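Local structure of D-galactonate dehydratase family member RspA (Pantoea ananatis, 3T6C) at residues I215-E220 with T428-P433; N361-L366 with A398-K403. The protein dehydrates D-gluconate to 2-dehydro-3-deoxy-D-gluconate, with low activity in vitro, using one magnesium ion per subunit as a member of the enolase superfamily. One frame throughout, in Å; residues are numbered along the deposited sequence.

Contact 1. Residues I215-E220 with T428-P433; sequences IYFDPE and TMARTP. With EDO (1,2-ethanediol), chain G.
Tyr216 and Arg431 both start out with CG opposite the carbonyl carbon (chi1 -78° and -68°). Their parallel bridge already sets the two side chains on one face of the sheet; the torsions choose how ring and chain lean there, letting Arg431 CB come over one face of the phenol. That CB lies 3.9 Å from the Tyr216 ring centroid, in a CH-pi contact offset toward the rim. Fully extended from CG to NE, the arginine then runs on past the phenol, its CD 3.5 Å from Tyr216 OH. Each polar end is engaged elsewhere: the hydroxyl bonds to Ala212 O, while the guanidinium group bonds to Pro213 O and Gly435 O and forms a salt bridge with Asp93 of a second subunit.

The backbones supply the frame. Ile215 N donates to Met429 O at 2.8 Å, and Phe217 N to Arg431 O at 3.0 Å. Between them, Arg431 N donates to Ile215 O (3.0 Å). Past the ladder, the Phe217 ring lies obliquely against the second strand, on the side that carries Ala430, with CG wedged between its own N and carbonyl carbon (chi1 75°), so that CE1 meets Ala430 CB at 4.0 Å and CZ lies near Thr432 CG2. Beyond the strand, Pro219 CD and Pro433 CD touch at 4.0 Å. Asp218 weakly caps Glu220 N through OD1, which also accepts from Ala221 N and pairs with Lys205; the backbone N of Asp218 donates to O2 of an ethanediol, probably from the crystallisation liquor. The alternating bonds define a short parallel beta ladder, here joining the C-terminal tail to the N-capped start of helix 219-237, on the outskirts of the enolase-superfamily barrel.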
loop_
_atom_site.group_PDB
_atom_site.type_symbol
_atom_site.label_atom_id
_atom_site.label_comp_id
_atom_site.label_asym_id
_atom_site.label_seq_id
_atom_site.Cartn_x
_atom_site.Cartn_y
_atom_site.Cartn_z
ATOM N N ILE A 215 6.911 -37.989 -18.849
ATOM C CA ILE A 215 8.139 -38.175 -18.100
ATOM C C ILE A 215 7.772 -37.817 -16.661
ATOM O O ILE A 215 7.549 -36.648 -16.328
ATOM C CB ILE A 215 9.267 -37.214 -18.588
ATOM C CG1 ILE A 215 9.425 -37.304 -20.121
ATOM C CG2 ILE A 215 10.526 -37.506 -17.830
ATOM C CD1 ILE A 215 9.640 -38.715 -20.654
ATOM N N TYR A 216 7.652 -38.845 -15.817
ATOM C CA TYR A 216 7.190 -38.681 -14.439
ATOM C C TYR A 216 8.285 -38.205 -13.508
ATOM O O TYR A 216 9.488 -38.589 -13.621
ATOM C CB TYR A 216 6.544 -39.995 -13.958
ATOM C CG TYR A 216 5.163 -40.140 -14.522
ATOM C CD1 TYR A 216 4.961 -40.425 -15.871
ATOM C CD2 TYR A 216 4.065 -39.920 -13.716
ATOM C CE1 TYR A 216 3.662 -40.514 -16.383
ATOM C CE2 TYR A 216 2.775 -39.979 -14.208
ATOM C CZ TYR A 216 2.588 -40.285 -15.535
ATOM O OH TYR A 216 1.312 -40.334 -16.024
ATOM N N PHE A 217 7.877 -37.331 -12.587
ATOM C CA PHE A 217 8.805 -36.832 -11.556
ATOM C C PHE A 217 8.013 -36.595 -10.308
ATOM O O PHE A 217 6.782 -36.583 -10.378
ATOM C CB PHE A 217 9.510 -35.564 -12.020
ATOM C CG PHE A 217 8.621 -34.337 -11.983
ATOM C CD1 PHE A 217 7.591 -34.178 -12.912
ATOM C CD2 PHE A 217 8.837 -33.361 -11.021
ATOM C CE1 PHE A 217 6.749 -33.029 -12.876
ATOM C CE2 PHE A 217 8.038 -32.207 -10.978
ATOM C CZ PHE A 217 6.991 -32.026 -11.905
ATOM N N ASP A 218 8.685 -36.465 -9.150
ATOM C CA ASP A 218 7.988 -36.285 -7.892
ATOM C C ASP A 218 8.475 -34.958 -7.313
ATOM O O ASP A 218 9.590 -34.900 -6.760
ATOM C CB ASP A 218 8.264 -37.466 -6.957
ATOM C CG ASP A 218 7.461 -37.374 -5.654
ATOM O OD1 ASP A 218 7.281 -36.283 -5.117
ATOM O OD2 ASP A 218 6.895 -38.364 -5.202
ATOM N N PRO A 219 7.621 -33.930 -7.360
ATOM C CA PRO A 219 8.041 -32.628 -6.833
ATOM C C PRO A 219 8.399 -32.649 -5.355
ATOM O O PRO A 219 9.268 -31.860 -4.997
ATOM C CB PRO A 219 6.828 -31.715 -7.042
ATOM C CG PRO A 219 5.756 -32.516 -7.689
ATOM C CD PRO A 219 6.236 -33.938 -7.895
ATOM N N GLU A 220 7.711 -33.435 -4.538
ATOM C CA GLU A 220 7.952 -33.455 -3.102
ATOM C C GLU A 220 9.294 -34.119 -2.835
ATOM O O GLU A 220 10.106 -33.604 -2.047
ATOM C CB GLU A 220 6.829 -34.194 -2.376
ATOM C CG GLU A 220 5.600 -33.257 -2.140
ATOM C CD GLU A 220 4.620 -33.281 -3.254
ATOM O OE1 GLU A 220 4.719 -34.246 -4.087
ATOM O OE2 GLU A 220 3.705 -32.364 -3.274
ATOM N N THR A 428 9.050 -32.191 -22.432
ATOM C CA THR A 428 8.105 -31.138 -22.029
ATOM C C THR A 428 6.744 -31.743 -21.683
ATOM O O THR A 428 5.831 -30.971 -21.339
ATOM C CB THR A 428 7.894 -30.093 -23.128
ATOM O OG1 THR A 428 7.592 -30.791 -24.353
ATOM C CG2 THR A 428 9.181 -29.244 -23.323
ATOM N N MET A 429 6.595 -33.082 -21.733
ATOM C CA MET A 429 5.414 -33.687 -21.099
ATOM C C MET A 429 5.946 -34.204 -19.754
ATOM O O MET A 429 6.306 -35.392 -19.596
ATOM C CB MET A 429 4.971 -34.877 -21.982
ATOM C CG MET A 429 3.756 -35.638 -21.460
ATOM S SD MET A 429 2.246 -34.627 -21.585
ATOM C CE MET A 429 2.000 -34.595 -23.365
ATOM N N ALA A 430 5.816 -33.361 -18.740
ATOM C CA ALA A 430 6.299 -33.702 -17.397
ATOM C C ALA A 430 5.086 -33.915 -16.536
ATOM O O ALA A 430 4.218 -33.044 -16.478
ATOM C CB ALA A 430 7.156 -32.535 -16.845
ATOM N N ARG A 431 4.969 -35.097 -15.922
ATOM C CA ARG A 431 3.780 -35.375 -15.128
ATOM C C ARG A 431 4.168 -35.738 -13.706
ATOM O O ARG A 431 5.194 -36.386 -13.479
ATOM C CB ARG A 431 2.960 -36.504 -15.785
ATOM C CG ARG A 431 2.338 -36.090 -17.121
ATOM C CD ARG A 431 1.498 -37.221 -17.670
ATOM N NE ARG A 431 0.927 -36.915 -18.974
ATOM C CZ ARG A 431 -0.243 -36.311 -19.195
ATOM N NH1 ARG A 431 -0.988 -35.817 -18.195
ATOM N NH2 ARG A 431 -0.654 -36.149 -20.457
ATOM N N THR A 432 3.376 -35.264 -12.747
ATOM C CA THR A 432 3.562 -35.660 -11.330
ATOM C C THR A 432 3.032 -37.087 -11.152
ATOM O O THR A 432 2.462 -37.674 -12.056
ATOM C CB THR A 432 2.872 -34.656 -10.365
ATOM O OG1 THR A 432 1.454 -34.737 -10.580
ATOM C CG2 THR A 432 3.352 -33.225 -10.654
ATOM N N PRO A 433 3.251 -37.686 -9.972
ATOM C CA PRO A 433 2.914 -39.106 -9.806
ATOM C C PRO A 433 1.468 -39.438 -10.110
ATOM O O PRO A 433 1.206 -40.533 -10.569
ATOM C CB PRO A 433 3.257 -39.350 -8.330
ATOM C CG PRO A 433 4.517 -38.509 -8.183
ATOM C CD PRO A 433 4.089 -37.207 -8.851
HETATM C C1 EDO G . 12.330 -38.835 -10.713
HETATM O O1 EDO G . 13.121 -40.027 -10.659
HETATM C C2 EDO G . 11.915 -38.463 -9.283
HETATM O O2 EDO G . 11.595 -37.053 -9.215
#

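Contact 2. Residues N361-L366 with A398-K403; sequences NMHLDL and AYVNDK
Val400 meets the helix with both of its methyl groups, each taken up by a different residue. CG1 rests against Met362 CB at 3.6 Å, and CG2 points tip to tip at Leu366 CD1, where the 3.3 Å separation is tighter than ordinary van der Waals contact. Met362 continues in an extended chain (chi2 and chi3 both -178°), which carries the thioether past Val400 CG1 to Ala398 in the strand. There its CE lies 3.5 Å from Ala398 CB, with SD 3.8 Å from the same methyl. One long methionine, its side chain about 13 Å from the bound gluconate, thus spans two alternate residues of the 398-403 segment, while Tyr399 between them turns the other way, to contacts with Arg209 of a fourth subunit.

The second shell is both polar and apolar. Met362 and Leu366 lie one turn apart on the helix, where Leu366 N donates to Met362 O at 2.8 Å. His363 borders the valine more loosely, its NE2 4.5 Å from Val400 CG2; its ND1 is bonded to Tyr134 N, and the side chains of Leu366 and Val400 also touch Tyr134. After the valine, Asn401 OD1 accepts from Lys403 N at 2.9 Å, an Asx turn that shapes the exit of the chain, and Asn401 ND2 bonds to Gly407 O. Ala398 is held by backbone pairing with Ile145, which the Leu366 side chain also touches. The whole is apolar helix-on-strand packing: strand 397-399 pairs antiparallel with strands 392-394 and 145-151, and barrel helix 355-367 lies against the hairpin 392-394/397-399.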
loop_
_atom_site.group_PDB
_atom_site.type_symbol
_atom_site.label_atom_id
_atom_site.label_comp_id
_atom_site.label_asym_id
_atom_site.label_seq_id
_atom_site.Cartn_x
_atom_site.Cartn_y
_atom_site.Cartn_z
ATOM N N ASN A 361 25.258 -12.360 -26.116
ATOM C CA ASN A 361 25.237 -12.367 -24.639
ATOM C C ASN A 361 26.528 -11.768 -24.108
ATOM O O ASN A 361 26.529 -10.954 -23.173
ATOM C CB ASN A 361 25.158 -13.769 -24.052
ATOM C CG ASN A 361 23.832 -14.433 -24.248
ATOM O OD1 ASN A 361 22.800 -13.795 -24.482
ATOM N ND2 ASN A 361 23.830 -15.767 -24.039
ATOM N N MET A 362 27.654 -12.198 -24.687
ATOM C CA MET A 362 28.944 -11.828 -24.127
ATOM C C MET A 362 29.310 -10.357 -24.419
ATOM O O MET A 362 30.024 -9.749 -23.619
ATOM C CB MET A 362 30.037 -12.786 -24.629
ATOM C CG MET A 362 29.887 -14.116 -23.896
ATOM S SD MET A 362 31.157 -15.251 -24.373
ATOM C CE MET A 362 30.665 -16.694 -23.383
ATOM N N HIS A 363 28.853 -9.814 -25.563
ATOM C CA HIS A 363 29.068 -8.399 -25.846
ATOM C C HIS A 363 28.282 -7.520 -24.875
ATOM O O HIS A 363 28.808 -6.512 -24.402
ATOM C CB HIS A 363 28.736 -8.080 -27.288
ATOM C CG HIS A 363 29.814 -8.488 -28.246
ATOM N ND1 HIS A 363 30.324 -7.633 -29.207
ATOM C CD2 HIS A 363 30.478 -9.660 -28.394
ATOM C CE1 HIS A 363 31.249 -8.266 -29.915
ATOM N NE2 HIS A 363 31.354 -9.503 -29.453
ATOM N N LEU A 364 27.053 -7.913 -24.567
ATOM C CA LEU A 364 26.307 -7.271 -23.465
ATOM C C LEU A 364 27.050 -7.444 -22.153
ATOM O O LEU A 364 27.224 -6.466 -21.405
ATOM C CB LEU A 364 24.899 -7.857 -23.346
ATOM C CG LEU A 364 23.932 -7.376 -24.454
ATOM C CD1 LEU A 364 22.889 -8.485 -24.690
ATOM C CD2 LEU A 364 23.271 -6.080 -24.020
ATOM N N ASP A 365 27.470 -8.667 -21.844
ATOM C CA ASP A 365 28.190 -8.906 -20.602
ATOM C C ASP A 365 29.409 -8.022 -20.440
ATOM O O ASP A 365 29.639 -7.496 -19.348
ATOM C CB ASP A 365 28.700 -10.350 -20.547
ATOM C CG ASP A 365 27.604 -11.391 -20.423
ATOM O OD1 ASP A 365 26.470 -11.109 -19.978
ATOM O OD2 ASP A 365 27.937 -12.572 -20.761
ATOM N N LEU A 366 30.216 -7.866 -21.502
ATOM C CA LEU A 366 31.400 -7.007 -21.405
ATOM C C LEU A 366 31.075 -5.542 -21.123
ATOM O O LEU A 366 31.893 -4.868 -20.440
ATOM C CB LEU A 366 32.234 -7.112 -22.681
ATOM C CG LEU A 366 32.984 -8.420 -22.803
ATOM C CD1 LEU A 366 33.598 -8.481 -24.202
ATOM C CD2 LEU A 366 34.128 -8.450 -21.771
ATOM N N ALA A 398 35.489 -16.554 -20.298
ATOM C CA ALA A 398 35.444 -16.482 -21.747
ATOM C C ALA A 398 36.093 -15.207 -22.256
ATOM O O ALA A 398 35.968 -14.112 -21.662
ATOM C CB ALA A 398 34.009 -16.553 -22.260
ATOM N N TYR A 399 36.800 -15.372 -23.362
ATOM C CA TYR A 399 37.504 -14.259 -24.012
ATOM C C TYR A 399 36.956 -14.092 -25.429
ATOM O O TYR A 399 37.212 -14.917 -26.319
ATOM C CB TYR A 399 38.999 -14.589 -24.012
ATOM C CG TYR A 399 39.523 -14.664 -22.586
ATOM C CD1 TYR A 399 39.810 -13.515 -21.876
ATOM C CD2 TYR A 399 39.652 -15.882 -21.928
ATOM C CE1 TYR A 399 40.250 -13.584 -20.560
ATOM C CE2 TYR A 399 40.093 -15.972 -20.620
ATOM C CZ TYR A 399 40.365 -14.802 -19.948
ATOM O OH TYR A 399 40.846 -14.887 -18.664
ATOM N N VAL A 400 36.217 -13.018 -25.659
ATOM C CA VAL A 400 35.662 -12.778 -27.003
ATOM C C VAL A 400 36.733 -12.132 -27.867
ATOM O O VAL A 400 37.590 -11.393 -27.355
ATOM C CB VAL A 400 34.350 -11.909 -27.006
ATOM C CG1 VAL A 400 33.309 -12.554 -26.072
ATOM C CG2 VAL A 400 34.622 -10.522 -26.598
ATOM N N ASN A 401 36.680 -12.390 -29.170
ATOM C CA ASN A 401 37.628 -11.706 -30.022
ATOM C C ASN A 401 37.261 -10.239 -30.191
ATOM O O ASN A 401 36.172 -9.766 -29.791
ATOM C CB ASN A 401 37.757 -12.393 -31.390
ATOM C CG ASN A 401 36.492 -12.306 -32.216
ATOM O OD1 ASN A 401 36.018 -11.220 -32.548
ATOM N ND2 ASN A 401 35.952 -13.459 -32.572
ATOM N N ASP A 402 38.183 -9.521 -30.835
ATOM C CA ASP A 402 38.052 -8.081 -31.069
ATOM C C ASP A 402 37.581 -7.658 -32.472
ATOM O O ASP A 402 37.836 -6.509 -32.861
ATOM C CB ASP A 402 39.251 -7.246 -30.551
ATOM C CG ASP A 402 40.489 -7.489 -31.336
ATOM O OD1 ASP A 402 40.432 -8.263 -32.308
ATOM O OD2 ASP A 402 41.528 -6.893 -30.970
ATOM N N LYS A 403 37.092 -8.617 -33.266
ATOM C CA LYS A 403 36.714 -8.340 -34.658
ATOM C C LYS A 403 35.436 -7.491 -34.659
ATOM O O LYS A 403 34.641 -7.511 -33.706
ATOM C CB LYS A 403 36.468 -9.646 -35.391
ATOM C CG LYS A 403 37.715 -10.557 -35.515
ATOM C CD LYS A 403 37.453 -11.819 -36.446
ATOM C CE LYS A 403 36.207 -12.686 -36.028
ATOM N NZ LYS A 403 35.613 -13.683 -37.038
#

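How the contacts relate
From the N terminus the chain first builds the antiparallel sheet of strands 29-37, 44-51 and 57-61, then enters the barrel domain and reaches 215-220, the first half of contact 1. Most of the barrel follows before 361-366 opens contact 2, and only 31 residues later 398-403 closes it. The chain then runs on to 428-433, which closes contact 1 across 207 intervening residues. The short loop therefore lies wholly within the long one. Contact 1 fastens the C-terminal tail to the lead-in of helix 219-237; contact 2 ties helix 355-367 to strand 397-399. They sit on opposite sides of the chain's centre, nearest atoms about 20 Å apart.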